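Local structure of phosphodiesterase (Candida albicans, 6CPU) at residues L183-R188 / R392-P396; I197-Q201 / D228-Y232; G352-N358 / S376-H382; D524-I530 / W565-A569. The protein belongs to the phosphodiesterases, a family of mostly helical metalloproteins within the HD superfamily, and holds a zinc and a magnesium ion. All blocks are in the same frame, centred on the assembly; numbering follows the deposited sequence.

Interaction 1: residues L183-R188 / R392-P396; sequences LIYLYR and RICWP
The backbones come closest at Ile184 and Ile393, whose CA atoms are 5.2 Å apart, where helix 177-193 passes the last turn of helix 377-394. Ile184 lays its CG1 against the carbonyl of Ile393, 3.6 Å from CG1 to O. Its CD1 reaches on toward Arg392 NH1. One residue earlier on the helix, Leu183 CB rests against Ile393 CD1 at 4.0 Å.

Tyr187 and Cys394 make a sulfur-aromatic contact. Cys394 SG lies over one face of the ring, 3.9 Å from the centroid and 22° off the normal. The ring is placed there by a chi1 of 174°, with CG opposite the backbone N.

The polar links run through water. One water joins Tyr187 OH (2.6 Å) and Cys394 O (2.9 Å) and donates to the carbonyl. A second donates to Ile393 O at 2.8 Å and accepts from Arg188 NH2. In this way two carbonyls at the C-terminal end of helix 377-394 are satisfied without a direct bond across the contact. Arg188 NH2 also lies near Cys394 O, but the angle is poor for a hydrogen bond. The NH1 of Arg188 forms a salt bridge to Glu255.

Helix 253-264 packs on Tyr187 and Cys394 through Phe259. Helix 84-94 touches Leu183 and Ile393 through Phe93.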
loop_
_atom_site.group_PDB
_atom_site.type_symbol
_atom_site.label_atom_id
_atom_site.label_comp_id
_atom_site.label_asym_id
_atom_site.label_seq_id
_atom_site.Cartn_x
_atom_site.Cartn_y
_atom_site.Cartn_z
ATOM N N LEU A 183 -2.793 -4.355 -22.132
ATOM C CA LEU A 183 -3.023 -4.506 -20.679
ATOM C C LEU A 183 -4.311 -3.829 -20.221
ATOM O O LEU A 183 -5.001 -4.359 -19.361
ATOM C CB LEU A 183 -1.841 -3.958 -19.867
ATOM C CG LEU A 183 -0.568 -4.786 -20.006
ATOM C CD1 LEU A 183 0.579 -4.086 -19.330
ATOM C CD2 LEU A 183 -0.727 -6.195 -19.440
ATOM N N ILE A 184 -4.616 -2.650 -20.779
ATOM C CA ILE A 184 -5.855 -1.933 -20.477
ATOM C C ILE A 184 -7.052 -2.781 -20.908
ATOM O O ILE A 184 -8.063 -2.868 -20.202
ATOM C CB ILE A 184 -5.896 -0.534 -21.151
ATOM C CG1 ILE A 184 -4.888 0.412 -20.489
ATOM C CG2 ILE A 184 -7.286 0.090 -21.053
ATOM C CD1 ILE A 184 -4.668 1.727 -21.204
ATOM N N TYR A 185 -6.920 -3.410 -22.071
ATOM C CA TYR A 185 -7.952 -4.284 -22.614
ATOM C C TYR A 185 -8.213 -5.480 -21.694
ATOM O O TYR A 185 -9.353 -5.823 -21.413
ATOM C CB TYR A 185 -7.538 -4.756 -24.009
ATOM C CG TYR A 185 -8.364 -5.908 -24.525
ATOM C CD1 TYR A 185 -7.841 -7.194 -24.592
ATOM C CD2 TYR A 185 -9.671 -5.708 -24.949
ATOM C CE1 TYR A 185 -8.601 -8.251 -25.063
ATOM C CE2 TYR A 185 -10.438 -6.755 -25.423
ATOM C CZ TYR A 185 -9.901 -8.022 -25.479
ATOM O OH TYR A 185 -10.681 -9.053 -25.955
ATOM N N LEU A 186 -7.137 -6.087 -21.210
ATOM C CA LEU A 186 -7.234 -7.224 -20.298
ATOM C C LEU A 186 -7.777 -6.802 -18.935
ATOM O O LEU A 186 -8.529 -7.539 -18.322
ATOM C CB LEU A 186 -5.876 -7.913 -20.170
ATOM C CG LEU A 186 -5.323 -8.584 -21.432
ATOM C CD1 LEU A 186 -3.866 -8.989 -21.274
ATOM C CD2 LEU A 186 -6.155 -9.793 -21.813
ATOM N N TYR A 187 -7.414 -5.607 -18.475
ATOM C CA TYR A 187 -7.961 -5.067 -17.234
ATOM C C TYR A 187 -9.482 -4.932 -17.352
ATOM O O TYR A 187 -10.237 -5.389 -16.488
ATOM C CB TYR A 187 -7.327 -3.719 -16.936
ATOM C CG TYR A 187 -7.910 -3.001 -15.744
ATOM C CD1 TYR A 187 -7.844 -3.563 -14.470
ATOM C CD2 TYR A 187 -8.497 -1.753 -15.882
ATOM C CE1 TYR A 187 -8.374 -2.900 -13.374
ATOM C CE2 TYR A 187 -9.021 -1.089 -14.798
ATOM C CZ TYR A 187 -8.958 -1.668 -13.547
ATOM O OH TYR A 187 -9.485 -0.996 -12.471
ATOM N N ARG A 188 -9.929 -4.346 -18.460
ATOM C CA ARG A 188 -11.358 -4.128 -18.672
ATOM C C ARG A 188 -12.127 -5.444 -18.828
ATOM O O ARG A 188 -13.265 -5.560 -18.377
ATOM C CB ARG A 188 -11.576 -3.197 -19.870
ATOM C CG ARG A 188 -11.013 -1.797 -19.668
ATOM C CD ARG A 188 -11.840 -0.983 -18.684
ATOM N NE ARG A 188 -11.087 0.123 -18.093
ATOM C CZ ARG A 188 -11.552 0.924 -17.136
ATOM N NH1 ARG A 188 -12.781 0.764 -16.662
ATOM N NH2 ARG A 188 -10.791 1.899 -16.648
ATOM N N ARG A 392 -1.637 4.180 -14.879
ATOM C CA ARG A 392 -1.578 4.238 -16.355
ATOM C C ARG A 392 -2.470 3.177 -16.998
ATOM O O ARG A 392 -3.048 3.406 -18.064
ATOM C CB ARG A 392 -0.131 4.085 -16.856
ATOM C CG ARG A 392 0.045 4.141 -18.376
ATOM C CD ARG A 392 -0.336 5.509 -18.927
ATOM N NE ARG A 392 -0.378 5.530 -20.390
ATOM C CZ ARG A 392 -1.420 5.188 -21.152
ATOM N NH1 ARG A 392 -2.561 4.732 -20.633
ATOM N NH2 ARG A 392 -1.300 5.285 -22.475
ATOM N N ILE A 393 -2.558 2.012 -16.351
ATOM C CA ILE A 393 -3.397 0.901 -16.811
ATOM C C ILE A 393 -4.827 0.986 -16.263
ATOM O O ILE A 393 -5.788 0.850 -17.016
ATOM C CB ILE A 393 -2.757 -0.462 -16.426
ATOM C CG1 ILE A 393 -1.340 -0.576 -17.000
ATOM C CG2 ILE A 393 -3.641 -1.637 -16.843
ATOM C CD1 ILE A 393 -1.202 -0.272 -18.480
ATOM N N CYS A 394 -4.975 1.218 -14.961
ATOM C CA CYS A 394 -6.279 1.170 -14.303
ATOM C C CYS A 394 -7.118 2.446 -14.384
ATOM O O CYS A 394 -8.342 2.363 -14.349
ATOM C CB CYS A 394 -6.117 0.828 -12.830
ATOM S SG CYS A 394 -5.433 -0.812 -12.595
ATOM N N TRP A 395 -6.474 3.601 -14.476
ATOM C CA TRP A 395 -7.165 4.889 -14.359
ATOM C C TRP A 395 -6.443 5.990 -15.163
ATOM O O TRP A 395 -6.166 7.073 -14.640
ATOM C CB TRP A 395 -7.267 5.268 -12.870
ATOM C CG TRP A 395 -8.450 6.102 -12.489
ATOM C CD1 TRP A 395 -9.310 6.768 -13.330
ATOM C CD2 TRP A 395 -8.892 6.389 -11.162
ATOM N NE1 TRP A 395 -10.255 7.444 -12.599
ATOM C CE2 TRP A 395 -10.022 7.230 -11.266
ATOM C CE3 TRP A 395 -8.441 6.022 -9.890
ATOM C CZ2 TRP A 395 -10.702 7.714 -10.136
ATOM C CZ3 TRP A 395 -9.123 6.497 -8.773
ATOM C CH2 TRP A 395 -10.237 7.332 -8.904
ATOM N N PRO A 396 -6.138 5.716 -16.448
ATOM C CA PRO A 396 -5.354 6.671 -17.238
ATOM C C PRO A 396 -5.989 8.059 -17.361
ATOM O O PRO A 396 -5.270 9.064 -17.405
ATOM C CB PRO A 396 -5.247 5.999 -18.615
ATOM C CG PRO A 396 -6.328 4.988 -18.649
ATOM C CD PRO A 396 -6.506 4.529 -17.235
HETATM O O HOH W 1 -10.515 1.386 -12.705
HETATM O O HOH W 2 -8.344 1.451 -17.965
#

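Interaction 2: residues I197-Q201 / D228-Y232; sequences IELLQ and DDLVY
Leu200 and Asp228 join two parts of the fold: the link between helices 177-193 and 205-216, which includes a 3-10 turn, and the first turn of helix 227-242. The carboxylate of Asp228 takes a hydrogen bond from the backbone of this link. Gln201 N donates to Asp228 OD2 at 3.0 Å, with an N-H...O angle of 143°. The donor comes in from above the carboxylate plane, 44° out of it.

Two waters lie between Leu199 O and this carboxylate, one near OD1 and one near OD2. They have more acceptors in reach than protons, so not all these bonds can form together.

Leu200 and Asp228 lie alongside each other, their side chains running opposite ways. Leu200 CD2 sits 3.6 Å from Asp228 O and 4.1 Å from Val231 CB. The other branch, CD1, faces Tyr232 CB at 4.5 Å. Further along, Ile197 CD1 meets Tyr232 CE2 at 4.2 Å. Phe261 of helix 253-264 also packs on Leu200.

Asp228 OD1 forms a salt bridge with Arg264. One oxygen is thus paired with a cation and the other with a backbone N-H, and each has a water nearby. Such surroundings would probably keep the buried carboxylate ionised and fix its rotation.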
loop_
_atom_site.group_PDB
_atom_site.type_symbol
_atom_site.label_atom_id
_atom_site.label_comp_id
_atom_site.label_asym_id
_atom_site.label_seq_id
_atom_site.Cartn_x
_atom_site.Cartn_y
_atom_site.Cartn_z
ATOM N N ILE A 197 -16.531 -8.196 -5.613
ATOM C CA ILE A 197 -17.103 -8.265 -4.269
ATOM C C ILE A 197 -17.162 -9.700 -3.744
ATOM O O ILE A 197 -17.038 -9.924 -2.533
ATOM C CB ILE A 197 -18.515 -7.611 -4.206
ATOM C CG1 ILE A 197 -18.950 -7.359 -2.753
ATOM C CG2 ILE A 197 -19.545 -8.472 -4.929
ATOM C CD1 ILE A 197 -18.389 -6.096 -2.140
ATOM N N GLU A 198 -17.322 -10.668 -4.645
ATOM C CA GLU A 198 -17.373 -12.077 -4.262
ATOM C C GLU A 198 -16.018 -12.622 -3.831
ATOM O O GLU A 198 -15.960 -13.695 -3.264
ATOM C CB GLU A 198 -17.912 -12.940 -5.400
ATOM C CG GLU A 198 -19.406 -12.789 -5.635
ATOM C CD GLU A 198 -19.870 -13.542 -6.867
ATOM O OE1 GLU A 198 -19.390 -14.671 -7.108
ATOM O OE2 GLU A 198 -20.708 -12.992 -7.610
ATOM N N LEU A 199 -14.943 -11.892 -4.114
ATOM C CA LEU A 199 -13.595 -12.311 -3.726
ATOM C C LEU A 199 -13.228 -11.852 -2.317
ATOM O O LEU A 199 -12.147 -12.173 -1.834
ATOM C CB LEU A 199 -12.558 -11.810 -4.742
ATOM C CG LEU A 199 -12.750 -12.290 -6.191
ATOM C CD1 LEU A 199 -11.592 -11.870 -7.076
ATOM C CD2 LEU A 199 -12.918 -13.795 -6.247
ATOM N N LEU A 200 -14.123 -11.110 -1.665
ATOM C CA LEU A 200 -13.960 -10.767 -0.253
ATOM C C LEU A 200 -14.610 -11.843 0.598
ATOM O O LEU A 200 -15.639 -12.396 0.219
ATOM C CB LEU A 200 -14.599 -9.410 0.053
ATOM C CG LEU A 200 -14.129 -8.226 -0.791
ATOM C CD1 LEU A 200 -14.884 -6.975 -0.375
ATOM C CD2 LEU A 200 -12.625 -8.010 -0.692
ATOM N N GLN A 201 -14.030 -12.127 1.762
ATOM C CA GLN A 201 -14.558 -13.185 2.622
ATOM C C GLN A 201 -15.902 -12.848 3.267
ATOM O O GLN A 201 -16.776 -13.708 3.368
ATOM C CB GLN A 201 -13.556 -13.564 3.699
ATOM C CG GLN A 201 -13.812 -14.950 4.272
ATOM C CD GLN A 201 -12.763 -15.370 5.279
ATOM O OE1 GLN A 201 -12.199 -14.540 5.995
ATOM N NE2 GLN A 201 -12.495 -16.667 5.341
ATOM N N ASP A 228 -9.057 -8.073 3.267
ATOM C CA ASP A 228 -10.325 -7.981 2.540
ATOM C C ASP A 228 -11.181 -6.803 3.018
ATOM O O ASP A 228 -11.672 -6.010 2.203
ATOM C CB ASP A 228 -11.139 -9.281 2.635
ATOM C CG ASP A 228 -10.596 -10.413 1.760
ATOM O OD1 ASP A 228 -9.722 -10.202 0.881
ATOM O OD2 ASP A 228 -11.082 -11.557 1.921
ATOM N N ASP A 229 -11.351 -6.667 4.337
ATOM C CA ASP A 229 -12.047 -5.506 4.904
ATOM C C ASP A 229 -11.414 -4.213 4.392
ATOM O O ASP A 229 -12.098 -3.248 4.075
ATOM C CB ASP A 229 -11.921 -5.451 6.432
ATOM C CG ASP A 229 -12.669 -6.546 7.174
ATOM O OD1 ASP A 229 -13.744 -7.023 6.722
ATOM O OD2 ASP A 229 -12.171 -6.891 8.283
ATOM N N LEU A 230 -10.082 -4.192 4.356
ATOM C CA LEU A 230 -9.346 -2.988 3.977
ATOM C C LEU A 230 -9.620 -2.561 2.536
ATOM O O LEU A 230 -9.695 -1.366 2.234
ATOM C CB LEU A 230 -7.850 -3.177 4.233
ATOM C CG LEU A 230 -7.502 -3.193 5.733
ATOM C CD1 LEU A 230 -6.152 -3.869 5.979
ATOM C CD2 LEU A 230 -7.541 -1.788 6.343
ATOM N N VAL A 231 -9.791 -3.534 1.650
ATOM C CA VAL A 231 -10.193 -3.248 0.269
ATOM C C VAL A 231 -11.504 -2.467 0.272
ATOM O O VAL A 231 -11.644 -1.438 -0.422
ATOM C CB VAL A 231 -10.351 -4.549 -0.551
ATOM C CG1 VAL A 231 -11.064 -4.299 -1.885
ATOM C CG2 VAL A 231 -8.989 -5.178 -0.791
ATOM N N TYR A 232 -12.471 -2.952 1.044
ATOM C CA TYR A 232 -13.772 -2.273 1.086
ATOM C C TYR A 232 -13.668 -0.882 1.699
ATOM O O TYR A 232 -14.332 0.034 1.242
ATOM C CB TYR A 232 -14.816 -3.093 1.827
ATOM C CG TYR A 232 -16.211 -2.597 1.526
ATOM C CD1 TYR A 232 -16.884 -1.755 2.415
ATOM C CD2 TYR A 232 -16.849 -2.951 0.342
ATOM C CE1 TYR A 232 -18.166 -1.291 2.135
ATOM C CE2 TYR A 232 -18.132 -2.498 0.056
ATOM C CZ TYR A 232 -18.785 -1.666 0.953
ATOM O OH TYR A 232 -20.067 -1.202 0.664
HETATM O O HOH W 3 -9.446 -11.492 -1.435
HETATM O O HOH W 4 -10.812 -13.477 0.302
#

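Interaction 3: residues G352-N358 / S376-H382; sequences GHPGTTN and SVLESYH
Asn358 and Leu378 form the tight part of this contact. Asn358 OD1 accepts from Leu378 N in the first turn of helix 377-394, at 2.9 Å, with an N-H...O angle of 167°. Its ND2 donates to Glu379 OE1 at 2.8 Å. That bond is nearly straight, lies in the amide plane and uses the syn lone pair of OE1. Both ends of the amide are therefore gripped, which fixes its flip.

Leu378 points into the loop. Its CD2 touches Pro354 CD at 3.9 Å, and its CD1 reaches His353 NE2, also at 3.9 Å. His353 and His382 meet at their rims without stacking, with CD2 of the former 3.6 Å from NE2 of the latter. A water links two more buried residues of this close-packed part, Gly352 through its O and Tyr381 through its OH.

The contact is looser at Thr357, which is exposed and hardly touched.

Met165 of helix 165-173 packs on Pro354, Leu378 and Tyr381, while helix 127-135 meets Pro354 and Thr356.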
loop_
_atom_site.group_PDB
_atom_site.type_symbol
_atom_site.label_atom_id
_atom_site.label_comp_id
_atom_site.label_asym_id
_atom_site.label_seq_id
_atom_site.Cartn_x
_atom_site.Cartn_y
_atom_site.Cartn_z
ATOM N N GLY A 352 4.890 -1.247 -3.477
ATOM C CA GLY A 352 6.068 -2.057 -3.786
ATOM C C GLY A 352 7.121 -1.998 -2.701
ATOM O O GLY A 352 8.211 -2.466 -2.893
ATOM N N HIS A 353 6.795 -1.416 -1.553
ATOM C CA HIS A 353 7.789 -1.205 -0.495
ATOM C C HIS A 353 8.333 -2.559 -0.071
ATOM O O HIS A 353 7.553 -3.450 0.195
ATOM C CB HIS A 353 7.135 -0.461 0.678
ATOM C CG HIS A 353 8.095 0.134 1.660
ATOM N ND1 HIS A 353 8.928 -0.634 2.436
ATOM C CD2 HIS A 353 8.299 1.416 2.048
ATOM C CE1 HIS A 353 9.631 0.144 3.238
ATOM N NE2 HIS A 353 9.273 1.394 3.023
ATOM N N PRO A 354 9.669 -2.742 -0.050
ATOM C CA PRO A 354 10.269 -4.046 0.212
ATOM C C PRO A 354 10.508 -4.368 1.699
ATOM O O PRO A 354 11.014 -5.435 2.024
ATOM C CB PRO A 354 11.620 -3.939 -0.500
ATOM C CG PRO A 354 11.986 -2.521 -0.293
ATOM C CD PRO A 354 10.703 -1.753 -0.408
ATOM N N GLY A 355 10.139 -3.453 2.572
ATOM C CA GLY A 355 10.248 -3.656 4.013
ATOM C C GLY A 355 11.579 -3.167 4.587
ATOM O O GLY A 355 11.961 -3.581 5.679
ATOM N N THR A 356 12.283 -2.299 3.857
ATOM C CA THR A 356 13.562 -1.717 4.319
ATOM C C THR A 356 13.427 -0.199 4.568
ATOM O O THR A 356 12.363 0.269 4.927
ATOM C CB THR A 356 14.716 -2.064 3.334
ATOM O OG1 THR A 356 14.444 -1.488 2.061
ATOM C CG2 THR A 356 14.865 -3.539 3.169
ATOM N N THR A 357 14.508 0.563 4.433
ATOM C CA THR A 357 14.510 2.009 4.620
ATOM C C THR A 357 15.463 2.606 3.602
ATOM O O THR A 357 16.327 1.890 3.089
ATOM C CB THR A 357 15.078 2.410 6.008
ATOM O OG1 THR A 357 16.425 1.924 6.118
ATOM C CG2 THR A 357 14.247 1.839 7.144
ATOM N N ASN A 358 15.350 3.907 3.344
ATOM C CA ASN A 358 16.311 4.587 2.467
ATOM C C ASN A 358 17.739 4.410 2.976
ATOM O O ASN A 358 18.644 4.094 2.203
ATOM C CB ASN A 358 15.971 6.073 2.266
ATOM C CG ASN A 358 14.824 6.295 1.290
ATOM O OD1 ASN A 358 14.520 5.438 0.473
ATOM N ND2 ASN A 358 14.185 7.451 1.375
ATOM N N SER A 376 15.965 10.211 -2.415
ATOM C CA SER A 376 14.563 9.764 -2.252
ATOM C C SER A 376 14.341 8.406 -2.893
ATOM O O SER A 376 13.456 8.260 -3.733
ATOM C CB SER A 376 13.597 10.778 -2.888
ATOM O OG SER A 376 13.704 12.050 -2.284
ATOM N N VAL A 377 15.133 7.416 -2.484
ATOM C CA VAL A 377 15.259 6.154 -3.237
ATOM C C VAL A 377 13.923 5.402 -3.303
ATOM O O VAL A 377 13.391 5.161 -4.382
ATOM C CB VAL A 377 16.358 5.251 -2.633
ATOM C CG1 VAL A 377 16.343 3.847 -3.235
ATOM C CG2 VAL A 377 17.733 5.901 -2.797
ATOM N N LEU A 378 13.380 5.044 -2.141
ATOM C CA LEU A 378 12.151 4.273 -2.110
ATOM C C LEU A 378 10.971 5.084 -2.621
ATOM O O LEU A 378 10.136 4.553 -3.349
ATOM C CB LEU A 378 11.884 3.695 -0.711
ATOM C CG LEU A 378 12.863 2.616 -0.253
ATOM C CD1 LEU A 378 12.580 2.183 1.185
ATOM C CD2 LEU A 378 12.847 1.406 -1.184
ATOM N N GLU A 379 10.936 6.377 -2.316
ATOM C CA GLU A 379 9.812 7.212 -2.731
ATOM C C GLU A 379 9.790 7.405 -4.255
ATOM O O GLU A 379 8.718 7.500 -4.869
ATOM C CB GLU A 379 9.840 8.573 -2.014
ATOM C CG GLU A 379 9.641 8.490 -0.500
ATOM C CD GLU A 379 10.891 8.086 0.277
ATOM O OE1 GLU A 379 12.012 8.067 -0.287
ATOM O OE2 GLU A 379 10.764 7.773 1.482
ATOM N N SER A 380 10.968 7.518 -4.856
ATOM C CA SER A 380 11.054 7.584 -6.313
ATOM C C SER A 380 10.488 6.313 -6.951
ATOM O O SER A 380 9.754 6.370 -7.931
ATOM C CB SER A 380 12.495 7.800 -6.754
ATOM O OG SER A 380 13.019 9.001 -6.202
ATOM N N TYR A 381 10.853 5.177 -6.376
ATOM C CA TYR A 381 10.365 3.860 -6.759
ATOM C C TYR A 381 8.835 3.762 -6.612
ATOM O O TYR A 381 8.129 3.394 -7.561
ATOM C CB TYR A 381 11.092 2.798 -5.913
ATOM C CG TYR A 381 10.618 1.383 -6.143
ATOM C CD1 TYR A 381 9.748 0.735 -5.247
ATOM C CD2 TYR A 381 11.059 0.684 -7.250
ATOM C CE1 TYR A 381 9.351 -0.586 -5.485
ATOM C CE2 TYR A 381 10.657 -0.603 -7.491
ATOM C CZ TYR A 381 9.813 -1.233 -6.635
ATOM O OH TYR A 381 9.468 -2.531 -6.992
ATOM N N HIS A 382 8.301 4.164 -5.463
ATOM C CA HIS A 382 6.851 4.117 -5.270
ATOM C C HIS A 382 6.124 4.969 -6.307
ATOM O O HIS A 382 5.125 4.542 -6.865
ATOM C CB HIS A 382 6.398 4.607 -3.877
ATOM C CG HIS A 382 7.108 3.966 -2.735
ATOM N ND1 HIS A 382 7.329 2.611 -2.652
ATOM C CD2 HIS A 382 7.636 4.504 -1.614
ATOM C CE1 HIS A 382 7.984 2.342 -1.539
ATOM N NE2 HIS A 382 8.183 3.475 -0.893
HETATM O O HOH W 5 8.403 -3.975 -5.240
#

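Interaction 4: residues D524-I530 / W565-A569; sequences DIHKGQI and WLERA
Trp565, His526 and Ile530 carry most of this contact between the start of helix 525-547 and the end of helix 552-569. The axes of the two short helical segments pass 9.0 Å apart at 131°.

Trp565 is a knob in a hole made by Ile525, His526, Gln529 and Ile530. Gln529 CB lies over the five-membered ring, 3.8 Å from its centroid, as a CH-pi contact. Ile525 CG2 is 3.5 Å from Trp565 CH2, at the far end of the indole. His526 CB approaches Trp565 CE3 to 3.4 Å.

With CG between the backbone N and the carbonyl carbon (chi1 63°), the His526 ring lies alongside the other helix. One face of the imidazole lies under Arg568 O and Ala569 N. His526 CD2 is 3.9 Å from Ala569 CB.

Ile530 closes the other flank. Its CG1 packs on Trp565 CB at 4.0 Å, and CD1 reaches Ala569 CB and Leu566 CD2.

No direct hydrogen bond crosses between the segments. Trp565 NE1 instead donates to a water that in turn donates to Gln529 OE1. Cohesion is thus mainly apolar and aromatic. One water meets the polar need of the indole, while His526 ND1 is buried with no partner.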
loop_
_atom_site.group_PDB
_atom_site.type_symbol
_atom_site.label_atom_id
_atom_site.label_comp_id
_atom_site.label_asym_id
_atom_site.label_seq_id
_atom_site.Cartn_x
_atom_site.Cartn_y
_atom_site.Cartn_z
ATOM N N ASP A 524 9.776 -0.752 26.754
ATOM C CA ASP A 524 10.723 0.145 26.063
ATOM C C ASP A 524 10.175 0.713 24.748
ATOM O O ASP A 524 10.853 1.512 24.094
ATOM C CB ASP A 524 12.148 -0.456 25.915
ATOM C CG ASP A 524 12.340 -1.306 24.650
ATOM O OD1 ASP A 524 13.146 -2.259 24.717
ATOM O OD2 ASP A 524 11.720 -1.037 23.599
ATOM N N ILE A 525 8.955 0.320 24.373
ATOM C CA ILE A 525 8.233 0.978 23.277
ATOM C C ILE A 525 8.245 2.490 23.476
ATOM O O ILE A 525 8.392 3.248 22.515
ATOM C CB ILE A 525 6.764 0.487 23.167
ATOM C CG1 ILE A 525 6.692 -0.798 22.336
ATOM C CG2 ILE A 525 5.869 1.551 22.529
ATOM C CD1 ILE A 525 5.285 -1.299 22.069
ATOM N N HIS A 526 8.084 2.914 24.730
ATOM C CA HIS A 526 8.029 4.325 25.092
ATOM C C HIS A 526 9.160 5.185 24.518
ATOM O O HIS A 526 8.925 6.333 24.135
ATOM C CB HIS A 526 7.976 4.480 26.625
ATOM C CG HIS A 526 9.193 3.974 27.339
ATOM N ND1 HIS A 526 9.293 2.684 27.819
ATOM C CD2 HIS A 526 10.352 4.590 27.671
ATOM C CE1 HIS A 526 10.466 2.525 28.407
ATOM N NE2 HIS A 526 11.129 3.665 28.329
ATOM N N LYS A 527 10.377 4.651 24.456
ATOM C CA LYS A 527 11.521 5.485 24.064
ATOM C C LYS A 527 11.602 5.736 22.557
ATOM O O LYS A 527 12.083 6.789 22.132
ATOM C CB LYS A 527 12.846 4.965 24.643
ATOM C CG LYS A 527 13.303 3.589 24.198
ATOM C CD LYS A 527 14.371 3.069 25.147
ATOM C CE LYS A 527 14.869 1.693 24.740
ATOM N NZ LYS A 527 15.435 0.945 25.901
ATOM N N GLY A 528 11.114 4.794 21.754
ATOM C CA GLY A 528 10.949 5.041 20.321
ATOM C C GLY A 528 9.970 6.175 20.058
ATOM O O GLY A 528 10.199 7.020 19.191
ATOM N N GLN A 529 8.889 6.211 20.835
ATOM C CA GLN A 529 7.817 7.191 20.641
ATOM C C GLN A 529 8.220 8.600 21.084
ATOM O O GLN A 529 7.874 9.582 20.427
ATOM C CB GLN A 529 6.551 6.754 21.391
ATOM C CG GLN A 529 5.984 5.411 20.956
ATOM C CD GLN A 529 5.530 5.416 19.508
ATOM O OE1 GLN A 529 4.660 6.197 19.121
ATOM N NE2 GLN A 529 6.132 4.560 18.695
ATOM N N ILE A 530 8.944 8.701 22.201
ATOM C CA ILE A 530 9.432 10.002 22.678
ATOM C C ILE A 530 10.430 10.578 21.677
ATOM O O ILE A 530 10.306 11.733 21.270
ATOM C CB ILE A 530 10.071 9.899 24.085
ATOM C CG1 ILE A 530 8.997 9.552 25.127
ATOM C CG2 ILE A 530 10.770 11.201 24.466
ATOM C CD1 ILE A 530 9.548 8.957 26.408
ATOM N N TRP A 565 3.828 8.252 27.708
ATOM C CA TRP A 565 5.107 7.607 27.425
ATOM C C TRP A 565 6.189 8.127 28.365
ATOM O O TRP A 565 7.021 7.353 28.837
ATOM C CB TRP A 565 5.525 7.808 25.960
ATOM C CG TRP A 565 4.642 7.084 24.959
ATOM C CD1 TRP A 565 4.006 7.631 23.881
ATOM C CD2 TRP A 565 4.310 5.687 24.952
ATOM N NE1 TRP A 565 3.299 6.665 23.205
ATOM C CE2 TRP A 565 3.469 5.464 23.843
ATOM C CE3 TRP A 565 4.643 4.606 25.775
ATOM C CZ2 TRP A 565 2.953 4.202 23.538
ATOM C CZ3 TRP A 565 4.134 3.353 25.472
ATOM C CH2 TRP A 565 3.299 3.161 24.358
ATOM N N LEU A 566 6.171 9.434 28.622
ATOM C CA LEU A 566 7.035 10.043 29.649
ATOM C C LEU A 566 6.806 9.412 31.027
ATOM O O LEU A 566 7.764 9.094 31.735
ATOM C CB LEU A 566 6.798 11.552 29.732
ATOM C CG LEU A 566 7.384 12.393 28.599
ATOM C CD1 LEU A 566 6.775 13.788 28.593
ATOM C CD2 LEU A 566 8.901 12.458 28.699
ATOM N N GLU A 567 5.535 9.223 31.387
ATOM C CA GLU A 567 5.156 8.635 32.678
ATOM C C GLU A 567 5.753 7.252 32.935
ATOM O O GLU A 567 6.068 6.926 34.076
ATOM C CB GLU A 567 3.628 8.567 32.828
ATOM C CG GLU A 567 2.985 9.853 33.331
ATOM C CD GLU A 567 3.018 9.988 34.847
ATOM O OE1 GLU A 567 3.982 9.497 35.478
ATOM O OE2 GLU A 567 2.077 10.592 35.412
ATOM N N ARG A 568 5.901 6.436 31.895
ATOM C CA ARG A 568 6.502 5.110 32.083
ATOM C C ARG A 568 7.987 5.047 31.701
ATOM O O ARG A 568 8.631 4.021 31.922
ATOM C CB ARG A 568 5.693 3.999 31.402
ATOM C CG ARG A 568 5.326 4.216 29.943
ATOM C CD ARG A 568 5.439 2.917 29.159
ATOM N NE ARG A 568 5.115 1.737 29.968
ATOM C CZ ARG A 568 5.629 0.517 29.782
ATOM N NH1 ARG A 568 6.504 0.272 28.804
ATOM N NH2 ARG A 568 5.262 -0.475 30.588
ATOM N N ALA A 569 8.529 6.132 31.142
ATOM C CA ALA A 569 9.986 6.315 31.099
ATOM C C ALA A 569 10.468 6.460 32.542
ATOM O O ALA A 569 11.492 5.901 32.927
ATOM C CB ALA A 569 10.368 7.539 30.278
HETATM O O HOH W 6 2.363 7.346 20.511
#

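Overall arrangement
Interactions 1 and 3 share helix 377-394. Interaction 3 holds its first turns and interaction 1 its C-terminal end, with centres 25 Å apart. Both interactions 2 and 3 are nested along the chain inside the loop closed by interaction 1, and they lie on opposite sides of the chain's centre. Interaction 3 is beside the metal site: the side chain of His382 is about 4 Å from the magnesium ion and that of His353 about 6 Å from the zinc ion. His278, His349, Asp350 and Asp462 bind the zinc. Interaction 4 follows later in the chain. Its centre is 28 Å from that of interaction 3 and 47 Å from that of interaction 1.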